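PDB 2RIJ: 2,3,4,5-tetrahydropyridine-2,6-dicarboxylate N-succinyltransferase from Campylobacter jejuni, which probably catalyses the transfer of a succinyl group from succinyl-CoA to tetrahydrodipicolinate, an early step in lysine biosynthesis by the diaminopimelate route. Local coordinates for residues I16-Y22 and A60-E65; I90-L94 and L112-K116; F164-S168 and V202-P206; E215-L221 and A234-P240. One frame throughout, in Å; residues are numbered along the deposited sequence.

Followed from the N terminus, the four contacts come one after another; none nests in or crosses the next. Interaction 1 closes a loop holding strands 27-35, 43-48 and 52-53 and brings the end of helix 6-17 onto helix 57-69. Interaction 2 closes a shorter link between helices 87-96 and 107-117, and the two contacts touch where I62 and M63 pack on A93. Interaction 3, about 33 Å and 31 Å between centres from interactions 1 and 2, draws the residues before strand 170-173 onto those leaving strand 201-203. Interaction 4 closes one coil of the parallel beta-helix. Within the chain, interactions 3 and 4 do not touch, but D203 and R219 pair across subunits.

Interaction 1 of 4, residues I16-Y22 and A60-E65; sequences IEQKSGY and AAIMLE
The side chain of E65 leaves with CG opposite its backbone N (chi1 180°) and bends at chi2 (67°), which carries the carboxylate to the extended chain of K19. The two chains cross at about a right angle, and K19 NZ donates to the syn lone pair of E65 OE1 at 2.7 Å, a salt bridge that probably offsets the cost of keeping the carboxylate of buried E65 charged. The methylene stem of E65 is used as well: I16 CD1 rests 3.6 Å from E65 CB, while CG2 of the same isoleucine reaches A61 CB at 3.9 Å. A61, with its small side chain, lets Y22 come close, and the phenol OH lies 3.5 Å from A61 CB. The same ring slants past L64, whose CD1 is 3.9 Å from Y22 CE2, and E17 CA covers part of one ring face. K19 and Y22 are brought to this side by a type II beta turn, with G21 at its third position, where the positive phi suits a residue without a side chain. F92 of helix 87-96 also packs on E65. Here, then, is the packing of helix 6-17 and the turn behind it on helix 57-69, within the N-terminal domain and away from the predicted active site.

Interaction 2 of 4, residues I90-L94 and L112-K116; sequences IDFAL and LKIIK
Segments I90-L94 and L112-K116 are helical and run nearly antiparallel, at 149° between their directions and 9.9 Å between axes, with I90 and L112 facing each other. The branched side chain of I90 fills the middle: its CG2 touches K116 CB at 3.6 Å and its CD1 lies against CG2 of I115, although I90 was also modelled in a second conformer, so the fine detail there is doubtful. On one flank the small A93 admits L112 CD1 to within 3.7 Å of its CB. L94 and L112 lie alongside each other pointing opposite ways, L94 CD2 being 3.9 Å from L112 CB. L94 CD1 in turn meets the aliphatic stem of K116, 4.0 Å from its CD. The long lysine leaves with CG opposite its backbone N (chi1 -176°) and bends only at its last torsion, which turns NZ onto the syn lone pair of D91 OD1 at 2.9 Å. M192 of the second subunit packs on I115 from outside the pair. Carbon thus carries the interior of this helix pair, while the single salt bridge lies on its outer side, where D91 is partly exposed and K116 exposed, and solvent probably weakens it.

Interaction 3 of 4, residues F164-S168 and V202-P206; sequences FGLLS and VDKFP
K204 NZ donates to F164 O at 2.6 Å, the one hydrogen bond between the segments, and it approaches from above the carbonyl plane, 40° out of it, instead of along a lone pair. F164 lies in the short helix 163-166, and a lysine suits this place because its positive charge probably sits well beside a backbone carbonyl of this helix. The chain of K204 is extended beyond CG and runs along the backbone of the opposite segment, its CE 3.3 Å from L167 O. At its root K204 CA points its hydrogen at S168 O. Beyond the helix the chain turns into strand 170-173, which pairs antiparallel with strand 201-203 through V170 and D203, so the contact lies where two strands of this small three-stranded sheet meet their connections. Next to the lysine, two phenylalanines touch: F205 CE1 sits over one face of the F164 ring, 3.5 Å from F164 CZ, with the planes at 51°. F164 was modelled in a second conformer too, which makes that approach less certain. L167 CD1 lies over a face of the F205 ring in a CH-pi contact, 4.0 Å from its centroid; F247 stacks on F205 as well. K204 N makes a weak bond to D203 OD1 at 2.7 Å, while the D203 carboxylate forms salt bridges with R227 and with R219 of the third subunit.

Interaction 4 of 4, residues E215-L221 and A234-P240; sequences EDNTRIL and AGTTIMP
L221 and I238 belong to the tightly packed part of this contact, where two short parallel strands are laced by three backbone bonds: R219 N to T236 O, I238 N to R219 O and L221 N to I238 O, the last at 2.9 Å. On one side of the sheet I220 CG1 meets I238 CG1 at 4.2 Å, and both side chains are buried. Further along, L221 CB touches P240 CD at 3.7 Å, and L221 CD2 lies beside the methyl of selenomethionine M239, whose side chain also reaches E258, the predicted active-site residue. The two strands are neighbouring rungs of a left-handed parallel beta-helix, the fold of the hexapeptide-repeat acyltransferases; strand 219-220 is the outermost of this chain in its sheet, and the second subunit bonds to the backbone of I220. At the end formed by E215, N217, A234 and G235 the contact is looser, with N217 and A234 exposed. Buried T218 OG1 donates to E215 OE1 at 2.9 Å, from above the carboxylate plane, and accepts from G235 N at 3.0 Å; E215 also forms a salt bridge with K151. G235 has a phi of 97°, suited to a residue without a side chain, and its CA makes a CA-H...O contact with N217 O, 3.1 Å away. On the sheet face opposite I220 and I238, the R219 guanidinium lies with one face over T237 CG2, and its NH2 bond to T237 OG1 is weak. A water in the guanidinium plane, at its edge, links the groups: it donates to N217 O at 2.7 Å, accepts from R219 NE, and bonds T237 OG1 at 2.9 Å. R219 NH1 meets D203 of the second subunit in a salt bridge.

Interaction 1 of 4, residues I16-Y22 and A60-E65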
loop_
_atom_site.group_PDB
_atom_site.type_symbol
_atom_site.label_atom_id
_atom_site.label_comp_id
_atom_site.label_asym_id
_atom_site.label_seq_id
_atom_site.Cartn_x
_atom_site.Cartn_y
_atom_site.Cartn_z
ATOM N N ILE A 16 3.543 -29.707 -70.626
ATOM C CA ILE A 16 2.782 -28.601 -70.067
ATOM C C ILE A 16 3.706 -27.650 -69.302
ATOM O O ILE A 16 3.671 -26.416 -69.491
ATOM C CB ILE A 16 1.666 -29.124 -69.123
ATOM C CG1 ILE A 16 0.618 -29.911 -69.924
ATOM C CG2 ILE A 16 1.002 -27.954 -68.328
ATOM C CD1 ILE A 16 -0.275 -30.819 -69.040
ATOM N N GLU A 17 4.565 -28.237 -68.466
ATOM C CA GLU A 17 5.370 -27.474 -67.532
ATOM C C GLU A 17 6.495 -26.759 -68.274
ATOM O O GLU A 17 7.071 -25.823 -67.741
ATOM C CB GLU A 17 5.903 -28.355 -66.381
ATOM C CG GLU A 17 4.840 -28.806 -65.386
ATOM C CD GLU A 17 5.374 -29.676 -64.227
ATOM O OE1 GLU A 17 6.508 -30.183 -64.359
ATOM O OE2 GLU A 17 4.654 -29.837 -63.192
ATOM N N GLN A 18 6.788 -27.179 -69.502
ATOM C CA GLN A 18 7.780 -26.508 -70.345
ATOM C C GLN A 18 7.134 -25.402 -71.195
ATOM O O GLN A 18 7.808 -24.735 -71.987
ATOM C CB GLN A 18 8.545 -27.531 -71.215
ATOM C CG GLN A 18 7.825 -27.970 -72.481
ATOM C CD GLN A 18 8.503 -29.115 -73.246
ATOM O OE1 GLN A 18 8.125 -29.407 -74.381
ATOM N NE2 GLN A 18 9.493 -29.759 -72.633
ATOM N N LYS A 19 5.838 -25.183 -71.038
ATOM C CA LYS A 19 5.205 -24.063 -71.713
ATOM C C LYS A 19 5.775 -22.777 -71.148
ATOM O O LYS A 19 6.276 -22.730 -70.014
ATOM C CB LYS A 19 3.683 -24.068 -71.547
ATOM C CG LYS A 19 2.963 -25.084 -72.443
ATOM C CD LYS A 19 1.443 -25.091 -72.172
ATOM C CE LYS A 19 0.680 -25.800 -73.267
ATOM N NZ LYS A 19 -0.713 -25.282 -73.462
ATOM N N SER A 20 5.689 -21.726 -71.954
ATOM C CA SER A 20 6.408 -20.488 -71.697
ATOM C C SER A 20 5.810 -19.785 -70.497
ATOM O O SER A 20 4.604 -19.528 -70.444
ATOM C CB SER A 20 6.351 -19.570 -72.934
ATOM O OG SER A 20 7.160 -18.404 -72.766
ATOM N N GLY A 21 6.675 -19.493 -69.532
ATOM C CA GLY A 21 6.269 -18.821 -68.311
ATOM C C GLY A 21 5.495 -19.684 -67.324
ATOM O O GLY A 21 5.084 -19.186 -66.277
ATOM N N TYR A 22 5.310 -20.970 -67.632
ATOM C CA TYR A 22 4.632 -21.872 -66.694
ATOM C C TYR A 22 5.258 -21.766 -65.301
ATOM O O TYR A 22 6.481 -21.695 -65.171
ATOM C CB TYR A 22 4.641 -23.315 -67.189
ATOM C CG TYR A 22 3.797 -24.203 -66.325
ATOM C CD1 TYR A 22 4.321 -24.788 -65.172
ATOM C CD2 TYR A 22 2.472 -24.426 -66.622
ATOM C CE1 TYR A 22 3.512 -25.589 -64.322
ATOM C CE2 TYR A 22 1.665 -25.223 -65.796
ATOM C CZ TYR A 22 2.206 -25.814 -64.660
ATOM O OH TYR A 22 1.396 -26.591 -63.881
ATOM N N ALA A 60 -2.253 -30.337 -60.928
ATOM C CA ALA A 60 -2.426 -28.904 -61.180
ATOM C C ALA A 60 -2.130 -28.593 -62.668
ATOM O O ALA A 60 -2.854 -27.846 -63.300
ATOM C CB ALA A 60 -1.497 -28.103 -60.261
ATOM N N ALA A 61 -1.105 -29.227 -63.221
ATOM C CA ALA A 61 -0.692 -29.024 -64.619
ATOM C C ALA A 61 -1.823 -29.435 -65.566
ATOM O O ALA A 61 -2.113 -28.711 -66.517
ATOM C CB ALA A 61 0.567 -29.817 -64.934
ATOM N N ILE A 62 -2.469 -30.576 -65.272
ATOM C CA ILE A 62 -3.572 -31.091 -66.095
ATOM C C ILE A 62 -4.715 -30.092 -66.066
ATOM O O ILE A 62 -5.279 -29.815 -67.088
ATOM C CB ILE A 62 -4.074 -32.508 -65.648
ATOM C CG1 ILE A 62 -2.988 -33.587 -65.825
ATOM C CG2 ILE A 62 -5.348 -32.894 -66.386
ATOM C CD1 ILE A 62 -2.325 -33.634 -67.246
HETATM N N MSE A 63 -5.029 -29.521 -64.910
HETATM C CA MSE A 63 -6.132 -28.559 -64.769
HETATM C C MSE A 63 -5.859 -27.260 -65.496
HETATM O O MSE A 63 -6.706 -26.730 -66.193
HETATM C CB MSE A 63 -6.368 -28.192 -63.296
HETATM C CG MSE A 63 -6.885 -29.305 -62.431
HETATM SE SE MSE A 63 -8.426 -30.251 -63.158
HETATM C CE MSE A 63 -9.518 -28.769 -63.839
ATOM N N LEU A 64 -4.657 -26.727 -65.306
ATOM C CA LEU A 64 -4.239 -25.510 -65.999
ATOM C C LEU A 64 -4.257 -25.729 -67.513
ATOM O O LEU A 64 -4.694 -24.854 -68.286
ATOM C CB LEU A 64 -2.847 -25.087 -65.540
ATOM C CG LEU A 64 -2.835 -24.575 -64.086
ATOM C CD1 LEU A 64 -1.401 -24.421 -63.604
ATOM C CD2 LEU A 64 -3.655 -23.269 -63.971
ATOM N N GLU A 65 -3.780 -26.895 -67.944
ATOM C CA GLU A 65 -3.811 -27.230 -69.369
ATOM C C GLU A 65 -5.249 -27.359 -69.940
ATOM O O GLU A 65 -5.475 -27.045 -71.090
ATOM C CB GLU A 65 -3.000 -28.483 -69.629
ATOM C CG GLU A 65 -2.964 -28.939 -71.075
ATOM C CD GLU A 65 -2.221 -27.992 -72.015
ATOM O OE1 GLU A 65 -1.530 -27.044 -71.562
ATOM O OE2 GLU A 65 -2.316 -28.225 -73.243
#

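Interaction 2 of 4, residues I90-L94 and L112-K116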
loop_
_atom_site.group_PDB
_atom_site.type_symbol
_atom_site.label_atom_id
_atom_site.label_comp_id
_atom_site.label_asym_id
_atom_site.label_seq_id
_atom_site.Cartn_x
_atom_site.Cartn_y
_atom_site.Cartn_z
ATOM N N ILE A 90 -13.506 -30.721 -67.265
ATOM C CA ILE A 90 -13.532 -31.915 -66.428
ATOM C C ILE A 90 -13.262 -33.145 -67.291
ATOM O O ILE A 90 -12.461 -34.010 -66.921
ATOM C CB ILE A 90 -14.882 -32.033 -65.680
ATOM C CG1 ILE A 90 -14.998 -30.897 -64.654
ATOM C CG2 ILE A 90 -14.979 -33.366 -64.999
ATOM C CD1 ILE A 90 -16.389 -30.332 -64.484
ATOM N N ASP A 91 -13.914 -33.213 -68.457
ATOM C CA ASP A 91 -13.718 -34.341 -69.374
ATOM C C ASP A 91 -12.279 -34.397 -69.933
ATOM O O ASP A 91 -11.681 -35.480 -70.042
ATOM C CB ASP A 91 -14.736 -34.279 -70.507
ATOM C CG ASP A 91 -16.137 -34.656 -70.051
ATOM O OD1 ASP A 91 -16.288 -35.475 -69.108
ATOM O OD2 ASP A 91 -17.089 -34.133 -70.660
ATOM N N PHE A 92 -11.714 -33.234 -70.233
ATOM C CA PHE A 92 -10.347 -33.160 -70.679
ATOM C C PHE A 92 -9.437 -33.724 -69.587
ATOM O O PHE A 92 -8.563 -34.527 -69.881
ATOM C CB PHE A 92 -9.928 -31.735 -70.978
ATOM C CG PHE A 92 -8.473 -31.608 -71.337
ATOM C CD1 PHE A 92 -8.050 -31.843 -72.622
ATOM C CD2 PHE A 92 -7.529 -31.277 -70.388
ATOM C CE1 PHE A 92 -6.689 -31.752 -72.948
ATOM C CE2 PHE A 92 -6.206 -31.193 -70.706
ATOM C CZ PHE A 92 -5.783 -31.429 -71.976
ATOM N N ALA A 93 -9.617 -33.266 -68.347
ATOM C CA ALA A 93 -8.748 -33.684 -67.232
ATOM C C ALA A 93 -8.864 -35.206 -67.018
ATOM O O ALA A 93 -7.866 -35.900 -66.943
ATOM C CB ALA A 93 -9.099 -32.884 -65.927
ATOM N N LEU A 94 -10.091 -35.726 -66.989
ATOM C CA LEU A 94 -10.331 -37.159 -66.797
ATOM C C LEU A 94 -9.755 -38.025 -67.902
ATOM O O LEU A 94 -9.324 -39.178 -67.665
ATOM C CB LEU A 94 -11.812 -37.441 -66.632
ATOM C CG LEU A 94 -12.366 -37.109 -65.233
ATOM C CD1 LEU A 94 -13.885 -37.126 -65.264
ATOM C CD2 LEU A 94 -11.769 -38.038 -64.163
ATOM N N LEU A 112 -12.749 -35.079 -59.430
ATOM C CA LEU A 112 -13.214 -34.798 -60.804
ATOM C C LEU A 112 -14.364 -35.730 -61.245
ATOM O O LEU A 112 -15.331 -35.290 -61.847
ATOM C CB LEU A 112 -12.048 -34.910 -61.792
ATOM C CG LEU A 112 -11.013 -33.778 -61.731
ATOM C CD1 LEU A 112 -9.815 -34.159 -62.519
ATOM C CD2 LEU A 112 -11.551 -32.422 -62.234
ATOM N N LYS A 113 -14.270 -37.010 -60.906
ATOM C CA LYS A 113 -15.364 -37.935 -61.221
ATOM C C LYS A 113 -16.640 -37.429 -60.566
ATOM O O LYS A 113 -17.716 -37.442 -61.173
ATOM C CB LYS A 113 -15.052 -39.331 -60.717
ATOM C CG LYS A 113 -13.917 -39.986 -61.427
ATOM C CD LYS A 113 -13.571 -41.299 -60.754
ATOM C CE LYS A 113 -12.321 -41.903 -61.362
ATOM N NZ LYS A 113 -12.132 -43.320 -60.948
ATOM N N ILE A 114 -16.523 -36.975 -59.325
ATOM C CA ILE A 114 -17.693 -36.488 -58.569
ATOM C C ILE A 114 -18.255 -35.204 -59.171
ATOM O O ILE A 114 -19.448 -35.081 -59.353
ATOM C CB ILE A 114 -17.364 -36.284 -57.055
ATOM C CG1 ILE A 114 -17.269 -37.635 -56.346
ATOM C CG2 ILE A 114 -18.459 -35.446 -56.362
ATOM C CD1 ILE A 114 -16.431 -37.656 -55.041
ATOM N N ILE A 115 -17.378 -34.262 -59.510
ATOM C CA ILE A 115 -17.809 -33.003 -60.089
ATOM C C ILE A 115 -18.489 -33.251 -61.449
ATOM O O ILE A 115 -19.511 -32.649 -61.736
ATOM C CB ILE A 115 -16.628 -32.026 -60.218
ATOM C CG1 ILE A 115 -16.187 -31.558 -58.824
ATOM C CG2 ILE A 115 -16.984 -30.816 -61.088
ATOM C CD1 ILE A 115 -14.839 -30.836 -58.861
ATOM N N LYS A 116 -17.935 -34.152 -62.255
ATOM C CA LYS A 116 -18.556 -34.499 -63.562
ATOM C C LYS A 116 -19.961 -35.007 -63.335
ATOM O O LYS A 116 -20.908 -34.522 -63.934
ATOM C CB LYS A 116 -17.775 -35.575 -64.293
ATOM C CG LYS A 116 -18.357 -35.886 -65.691
ATOM C CD LYS A 116 -17.729 -37.094 -66.320
ATOM C CE LYS A 116 -18.522 -37.552 -67.579
ATOM N NZ LYS A 116 -18.956 -36.490 -68.552
#

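Interaction 3 of 4, residues F164-S168 and V202-P206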
loop_
_atom_site.group_PDB
_atom_site.type_symbol
_atom_site.label_atom_id
_atom_site.label_comp_id
_atom_site.label_asym_id
_atom_site.label_seq_id
_atom_site.Cartn_x
_atom_site.Cartn_y
_atom_site.Cartn_z
ATOM N N PHE A 164 -11.026 -8.475 -45.692
ATOM C CA PHE A 164 -12.274 -7.853 -45.281
ATOM C C PHE A 164 -12.888 -6.999 -46.370
ATOM O O PHE A 164 -14.105 -6.939 -46.510
ATOM C CB PHE A 164 -12.077 -7.011 -44.025
ATOM C CG PHE A 164 -12.135 -7.794 -42.766
ATOM C CD1 PHE A 164 -11.017 -8.466 -42.302
ATOM C CD2 PHE A 164 -13.307 -7.848 -42.020
ATOM C CE1 PHE A 164 -11.067 -9.177 -41.109
ATOM C CE2 PHE A 164 -13.357 -8.566 -40.830
ATOM C CZ PHE A 164 -12.235 -9.228 -40.376
ATOM N N GLY A 165 -12.068 -6.343 -47.174
ATOM C CA GLY A 165 -12.628 -5.516 -48.221
ATOM C C GLY A 165 -13.223 -6.280 -49.384
ATOM O O GLY A 165 -14.061 -5.757 -50.103
ATOM N N LEU A 166 -12.753 -7.499 -49.611
ATOM C CA LEU A 166 -13.226 -8.315 -50.715
ATOM C C LEU A 166 -14.499 -9.128 -50.381
ATOM O O LEU A 166 -15.318 -9.425 -51.263
ATOM C CB LEU A 166 -12.104 -9.268 -51.150
ATOM C CG LEU A 166 -10.939 -8.617 -51.936
ATOM C CD1 LEU A 166 -10.028 -9.664 -52.525
ATOM C CD2 LEU A 166 -11.408 -7.706 -53.046
ATOM N N LEU A 167 -14.637 -9.523 -49.120
ATOM C CA LEU A 167 -15.757 -10.362 -48.685
ATOM C C LEU A 167 -17.029 -9.515 -48.509
ATOM O O LEU A 167 -16.952 -8.375 -48.070
ATOM C CB LEU A 167 -15.378 -11.079 -47.385
ATOM C CG LEU A 167 -14.195 -12.068 -47.459
ATOM C CD1 LEU A 167 -13.855 -12.542 -46.091
ATOM C CD2 LEU A 167 -14.482 -13.285 -48.395
ATOM N N SER A 168 -18.185 -10.061 -48.881
ATOM C CA SER A 168 -19.479 -9.430 -48.661
ATOM C C SER A 168 -20.045 -9.812 -47.301
ATOM O O SER A 168 -19.989 -10.977 -46.900
ATOM C CB SER A 168 -20.477 -9.875 -49.731
ATOM O OG SER A 168 -20.026 -9.521 -51.001
ATOM N N VAL A 202 -24.847 -12.662 -39.135
ATOM C CA VAL A 202 -24.589 -11.716 -40.257
ATOM C C VAL A 202 -23.127 -11.297 -40.148
ATOM O O VAL A 202 -22.703 -10.703 -39.130
ATOM C CB VAL A 202 -25.543 -10.495 -40.258
ATOM C CG1 VAL A 202 -25.135 -9.423 -41.411
ATOM C CG2 VAL A 202 -27.021 -10.947 -40.296
ATOM N N ASP A 203 -22.338 -11.670 -41.161
ATOM C CA ASP A 203 -20.917 -11.410 -41.149
ATOM C C ASP A 203 -20.323 -11.708 -42.518
ATOM O O ASP A 203 -20.973 -12.266 -43.441
ATOM C CB ASP A 203 -20.206 -12.292 -40.098
ATOM C CG ASP A 203 -18.746 -11.878 -39.832
ATOM O OD1 ASP A 203 -18.362 -10.722 -40.106
ATOM O OD2 ASP A 203 -17.959 -12.749 -39.380
ATOM N N LYS A 204 -19.075 -11.335 -42.644
ATOM C CA LYS A 204 -18.267 -11.589 -43.843
ATOM C C LYS A 204 -17.568 -12.954 -43.872
ATOM O O LYS A 204 -17.137 -13.388 -44.939
ATOM C CB LYS A 204 -17.197 -10.476 -44.008
ATOM C CG LYS A 204 -17.777 -9.119 -44.417
ATOM C CD LYS A 204 -16.732 -8.035 -44.418
ATOM C CE LYS A 204 -17.238 -6.770 -45.144
ATOM N NZ LYS A 204 -16.193 -5.781 -45.362
ATOM N N PHE A 205 -17.410 -13.586 -42.715
ATOM C CA PHE A 205 -16.717 -14.868 -42.591
ATOM C C PHE A 205 -17.701 -15.955 -42.139
ATOM O O PHE A 205 -18.553 -15.689 -41.282
ATOM C CB PHE A 205 -15.627 -14.814 -41.519
ATOM C CG PHE A 205 -14.390 -14.060 -41.910
ATOM C CD1 PHE A 205 -14.421 -12.675 -42.004
ATOM C CD2 PHE A 205 -13.197 -14.715 -42.123
ATOM C CE1 PHE A 205 -13.275 -11.945 -42.378
ATOM C CE2 PHE A 205 -12.041 -13.988 -42.493
ATOM C CZ PHE A 205 -12.113 -12.605 -42.652
ATOM N N PRO A 206 -17.500 -17.202 -42.615
ATOM C CA PRO A 206 -18.206 -18.382 -42.102
ATOM C C PRO A 206 -17.494 -18.990 -40.891
ATOM O O PRO A 206 -16.448 -18.484 -40.439
ATOM C CB PRO A 206 -18.157 -19.325 -43.303
ATOM C CG PRO A 206 -16.865 -19.034 -43.898
ATOM C CD PRO A 206 -16.562 -17.593 -43.690
#

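Interaction 4 of 4, residues E215-L221 and A234-P240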
loop_
_atom_site.group_PDB
_atom_site.type_symbol
_atom_site.label_atom_id
_atom_site.label_comp_id
_atom_site.label_asym_id
_atom_site.label_seq_id
_atom_site.Cartn_x
_atom_site.Cartn_y
_atom_site.Cartn_z
ATOM N N GLU A 215 -10.056 -33.488 -35.968
ATOM C CA GLU A 215 -9.455 -34.798 -35.650
ATOM C C GLU A 215 -10.340 -35.456 -34.619
ATOM O O GLU A 215 -11.176 -34.807 -33.959
ATOM C CB GLU A 215 -8.066 -34.605 -35.055
ATOM C CG GLU A 215 -7.052 -33.988 -36.009
ATOM C CD GLU A 215 -6.984 -32.455 -35.941
ATOM O OE1 GLU A 215 -7.839 -31.804 -35.275
ATOM O OE2 GLU A 215 -6.060 -31.905 -36.574
ATOM N N ASP A 216 -10.192 -36.762 -34.462
ATOM C CA ASP A 216 -11.063 -37.475 -33.535
ATOM C C ASP A 216 -10.924 -37.063 -32.075
ATOM O O ASP A 216 -11.853 -37.294 -31.276
ATOM C CB ASP A 216 -10.803 -38.996 -33.576
ATOM C CG ASP A 216 -11.333 -39.679 -34.827
ATOM O OD1 ASP A 216 -12.235 -39.170 -35.511
ATOM O OD2 ASP A 216 -10.828 -40.778 -35.097
ATOM N N ASN A 217 -9.772 -36.495 -31.721
ATOM C CA ASN A 217 -9.529 -35.984 -30.361
ATOM C C ASN A 217 -9.638 -34.453 -30.203
ATOM O O ASN A 217 -9.208 -33.909 -29.168
ATOM C CB ASN A 217 -8.182 -36.448 -29.818
ATOM C CG ASN A 217 -6.990 -35.990 -30.669
ATOM O OD1 ASN A 217 -7.129 -35.683 -31.841
ATOM N ND2 ASN A 217 -5.797 -35.935 -30.047
ATOM N N THR A 218 -10.256 -33.788 -31.183
ATOM C CA THR A 218 -10.477 -32.348 -31.145
ATOM C C THR A 218 -11.942 -32.096 -30.980
ATOM O O THR A 218 -12.803 -32.674 -31.665
ATOM C CB THR A 218 -9.943 -31.689 -32.395
ATOM O OG1 THR A 218 -8.552 -31.940 -32.452
ATOM C CG2 THR A 218 -10.216 -30.187 -32.431
ATOM N N ARG A 219 -12.250 -31.239 -30.026
ATOM C CA ARG A 219 -13.662 -30.900 -29.729
ATOM C C ARG A 219 -13.919 -29.414 -29.801
ATOM O O ARG A 219 -13.108 -28.613 -29.314
ATOM C CB ARG A 219 -13.998 -31.438 -28.360
ATOM C CG ARG A 219 -13.731 -32.934 -28.254
ATOM C CD ARG A 219 -14.174 -33.517 -26.923
ATOM N NE ARG A 219 -13.296 -33.092 -25.840
ATOM C CZ ARG A 219 -13.632 -32.797 -24.593
ATOM N NH1 ARG A 219 -14.890 -32.790 -24.155
ATOM N NH2 ARG A 219 -12.659 -32.479 -23.754
ATOM N N ILE A 220 -15.063 -29.045 -30.382
ATOM C CA ILE A 220 -15.496 -27.662 -30.465
ATOM C C ILE A 220 -16.926 -27.694 -30.021
ATOM O O ILE A 220 -17.826 -28.214 -30.747
ATOM C CB ILE A 220 -15.420 -27.126 -31.886
ATOM C CG1 ILE A 220 -13.984 -27.118 -32.390
ATOM C CG2 ILE A 220 -16.128 -25.780 -31.989
ATOM C CD1 ILE A 220 -13.863 -26.920 -33.934
ATOM N N LEU A 221 -17.186 -27.203 -28.827
ATOM C CA LEU A 221 -18.532 -27.413 -28.197
ATOM C C LEU A 221 -19.609 -26.455 -28.672
ATOM O O LEU A 221 -20.767 -26.592 -28.290
ATOM C CB LEU A 221 -18.438 -27.422 -26.654
ATOM C CG LEU A 221 -18.114 -28.785 -26.025
ATOM C CD1 LEU A 221 -16.726 -29.234 -26.418
ATOM C CD2 LEU A 221 -18.318 -28.736 -24.480
ATOM N N ALA A 234 -4.419 -30.868 -33.078
ATOM C CA ALA A 234 -5.109 -32.110 -32.667
ATOM C C ALA A 234 -5.111 -32.210 -31.140
ATOM O O ALA A 234 -4.091 -31.976 -30.478
ATOM C CB ALA A 234 -4.442 -33.377 -33.335
ATOM N N GLY A 235 -6.279 -32.511 -30.581
ATOM C CA GLY A 235 -6.389 -32.659 -29.167
ATOM C C GLY A 235 -6.897 -31.411 -28.478
ATOM O O GLY A 235 -7.138 -31.442 -27.290
ATOM N N THR A 236 -7.046 -30.289 -29.201
ATOM C CA THR A 236 -7.611 -29.084 -28.569
ATOM C C THR A 236 -9.101 -29.233 -28.229
ATOM O O THR A 236 -9.839 -29.882 -28.977
ATOM C CB THR A 236 -7.382 -27.901 -29.541
ATOM O OG1 THR A 236 -5.956 -27.713 -29.683
ATOM C CG2 THR A 236 -8.048 -26.557 -29.075
ATOM N N THR A 237 -9.534 -28.615 -27.126
ATOM C CA THR A 237 -10.942 -28.481 -26.722
ATOM C C THR A 237 -11.305 -27.006 -26.637
ATOM O O THR A 237 -10.646 -26.214 -25.937
ATOM C CB THR A 237 -11.214 -29.151 -25.359
ATOM O OG1 THR A 237 -10.787 -30.519 -25.411
ATOM C CG2 THR A 237 -12.687 -29.093 -24.947
ATOM N N ILE A 238 -12.336 -26.627 -27.359
ATOM C CA ILE A 238 -12.957 -25.296 -27.217
ATOM C C ILE A 238 -14.286 -25.436 -26.475
ATOM O O ILE A 238 -15.288 -25.986 -26.992
ATOM C CB ILE A 238 -13.220 -24.601 -28.563
ATOM C CG1 ILE A 238 -11.978 -24.733 -29.509
ATOM C CG2 ILE A 238 -13.630 -23.135 -28.357
ATOM C CD1 ILE A 238 -10.691 -24.096 -28.904
HETATM N N MSE A 239 -14.316 -24.890 -25.286
HETATM C CA MSE A 239 -15.532 -24.924 -24.425
HETATM C C MSE A 239 -16.398 -23.770 -24.877
HETATM O O MSE A 239 -15.888 -22.830 -25.481
HETATM C CB MSE A 239 -15.205 -24.798 -22.955
HETATM C CG MSE A 239 -14.384 -25.937 -22.399
HETATM SE SE MSE A 239 -15.221 -27.672 -22.544
HETATM C CE MSE A 239 -16.791 -27.469 -21.270
ATOM N N PRO A 240 -17.730 -23.839 -24.624
ATOM C CA PRO A 240 -18.628 -22.823 -25.191
ATOM C C PRO A 240 -18.960 -21.573 -24.393
ATOM O O PRO A 240 -19.467 -20.616 -24.992
ATOM C CB PRO A 240 -19.919 -23.620 -25.436
ATOM C CG PRO A 240 -19.917 -24.686 -24.463
ATOM C CD PRO A 240 -18.500 -24.924 -23.991
HETATM O O HOH W 1 -10.543 -32.845 -27.043
#